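Hypothetical protein TTHA1785 (Thermus thermophilus, PDB 2EPG) probably joins broken RNA ends, ligating 3'-phosphate or 2',3'-cyclic phosphate termini to 5'-hydroxyl ends with GTP and manganese, as an RtcB-family ligase. Local coordinates at residues 29-34 / 62-67. Residues are numbered along the deposited sequence; the frame is centred on the assembly and turned at random.
Sequences KMRVDA and TLPGIV
R31 and T62 illustrate how an arginine can tie one loop to the backbone of another. R31 NE donates to the carbonyl O of T62 at 2.8 Å; this oxygen lies in the guanidinium plane, whereas the donor stands 52° out of the carbonyl plane. An extended run from CG to NE (chi2 173°, chi3 -178°) carries the group across the start of 62-67, over T62 to P64, with R31 CD 3.2 Å from L63 O and P64 CA over one guanidinium face. The more enclosed part is apolar: V32 CG2 meets CG2 of the buried I66 at 3.7 Å; I66 also rests on V60 and F90. An alanine in place of V32 would probably open a gap beside I66 CG2 and weaken the apolar link between the loops. The outer side is looser: R31 is exposed, and R31 NH2 reaches G65 N through a water that it binds weakly, at 3.2 Å. At the other end, K29 CB touches T62 CG2 at 3.6 Å, but the lysine chain then leads away. The arrangement joins a type II beta turn, L63 to I66 with G65 at positive phi, to the loop before strand 34-37, which pairs in parallel with strand 70-73.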
loop_
_atom_site.group_PDB
_atom_site.type_symbol
_atom_site.label_atom_id
_atom_site.label_comp_id
_atom_site.label_asym_id
_atom_site.label_seq_id
_atom_site.Cartn_x
_atom_site.Cartn_y
_atom_site.Cartn_z
ATOM N N LYS A 29 20.951 -8.442 20.668
ATOM C CA LYS A 29 20.064 -7.390 21.148
ATOM C C LYS A 29 18.583 -7.616 20.805
ATOM O O LYS A 29 17.712 -6.873 21.262
ATOM C CB LYS A 29 20.503 -6.043 20.576
ATOM C CG LYS A 29 22.009 -5.854 20.459
ATOM C CD LYS A 29 22.556 -4.786 21.404
ATOM C CE LYS A 29 22.598 -5.288 22.841
ATOM N NZ LYS A 29 23.417 -4.385 23.716
HETATM N N MSE A 30 18.305 -8.637 20.002
HETATM C CA MSE A 30 16.941 -8.929 19.603
HETATM C C MSE A 30 16.073 -9.238 20.806
HETATM O O MSE A 30 16.454 -10.024 21.678
HETATM C CB MSE A 30 16.924 -10.094 18.622
HETATM C CG MSE A 30 17.537 -9.753 17.295
HETATM SE SE MSE A 30 17.740 -11.307 16.191
HETATM C CE MSE A 30 15.875 -11.543 15.667
ATOM N N ARG A 31 14.909 -8.604 20.856
ATOM C CA ARG A 31 13.977 -8.810 21.957
ATOM C C ARG A 31 13.032 -9.967 21.656
ATOM O O ARG A 31 12.480 -10.579 22.565
ATOM C CB ARG A 31 13.175 -7.535 22.210
ATOM C CG ARG A 31 14.038 -6.366 22.687
ATOM C CD ARG A 31 13.245 -5.077 22.754
ATOM N NE ARG A 31 14.062 -3.932 23.156
ATOM C CZ ARG A 31 14.093 -3.430 24.390
ATOM N NH1 ARG A 31 14.860 -2.387 24.664
ATOM N NH2 ARG A 31 13.350 -3.967 25.351
ATOM N N VAL A 32 12.864 -10.259 20.368
ATOM C CA VAL A 32 11.984 -11.326 19.919
ATOM C C VAL A 32 12.593 -11.970 18.686
ATOM O O VAL A 32 13.586 -11.481 18.146
ATOM C CB VAL A 32 10.581 -10.776 19.507
ATOM C CG1 VAL A 32 9.881 -10.120 20.692
ATOM C CG2 VAL A 32 10.749 -9.741 18.386
ATOM N N ASP A 33 11.993 -13.077 18.266
ATOM C CA ASP A 33 12.400 -13.771 17.061
ATOM C C ASP A 33 11.938 -12.912 15.875
ATOM O O ASP A 33 11.071 -12.043 16.014
ATOM C CB ASP A 33 11.662 -15.114 16.911
ATOM C CG ASP A 33 12.091 -16.166 17.922
ATOM O OD1 ASP A 33 13.167 -16.026 18.535
ATOM O OD2 ASP A 33 11.335 -17.159 18.080
ATOM N N ALA A 34 12.505 -13.176 14.708
ATOM C CA ALA A 34 12.077 -12.526 13.489
ATOM C C ALA A 34 11.632 -13.700 12.604
ATOM O O ALA A 34 12.137 -14.819 12.747
ATOM C CB ALA A 34 13.227 -11.788 12.835
ATOM N N THR A 62 15.169 -5.309 17.776
ATOM C CA THR A 62 15.819 -4.777 18.980
ATOM C C THR A 62 14.991 -3.641 19.609
ATOM O O THR A 62 15.264 -3.223 20.728
ATOM C CB THR A 62 17.214 -4.178 18.682
ATOM O OG1 THR A 62 17.058 -3.024 17.838
ATOM C CG2 THR A 62 18.114 -5.194 17.981
ATOM N N LEU A 63 13.983 -3.149 18.893
ATOM C CA LEU A 63 13.154 -2.040 19.389
ATOM C C LEU A 63 12.194 -2.386 20.533
ATOM O O LEU A 63 11.609 -3.466 20.566
ATOM C CB LEU A 63 12.401 -1.409 18.217
ATOM C CG LEU A 63 13.388 -0.801 17.209
ATOM C CD1 LEU A 63 12.665 -0.292 15.972
ATOM C CD2 LEU A 63 14.136 0.340 17.882
ATOM N N PRO A 64 12.024 -1.458 21.493
ATOM C CA PRO A 64 11.160 -1.612 22.674
ATOM C C PRO A 64 9.694 -1.903 22.383
ATOM O O PRO A 64 9.096 -1.292 21.501
ATOM C CB PRO A 64 11.325 -0.275 23.409
ATOM C CG PRO A 64 12.611 0.271 22.895
ATOM C CD PRO A 64 12.568 -0.090 21.440
ATOM N N GLY A 65 9.120 -2.831 23.147
ATOM C CA GLY A 65 7.718 -3.180 22.975
ATOM C C GLY A 65 7.371 -3.889 21.678
ATOM O O GLY A 65 6.194 -3.978 21.313
ATOM N N ILE A 66 8.365 -4.389 20.954
ATOM C CA ILE A 66 8.031 -5.080 19.722
ATOM C C ILE A 66 7.316 -6.380 20.080
ATOM O O ILE A 66 7.630 -7.000 21.084
ATOM C CB ILE A 66 9.269 -5.396 18.871
ATOM C CG1 ILE A 66 8.826 -6.100 17.586
ATOM C CG2 ILE A 66 10.267 -6.248 19.662
ATOM C CD1 ILE A 66 9.756 -5.898 16.455
ATOM N N VAL A 67 6.340 -6.758 19.262
ATOM C CA VAL A 67 5.576 -7.983 19.475
ATOM C C VAL A 67 6.175 -9.066 18.575
ATOM O O VAL A 67 6.430 -8.834 17.388
ATOM C CB VAL A 67 4.075 -7.765 19.130
ATOM C CG1 VAL A 67 3.264 -9.062 19.338
ATOM C CG2 VAL A 67 3.503 -6.630 20.003
HETATM O O HOH W 1 10.312 -4.777 24.842
#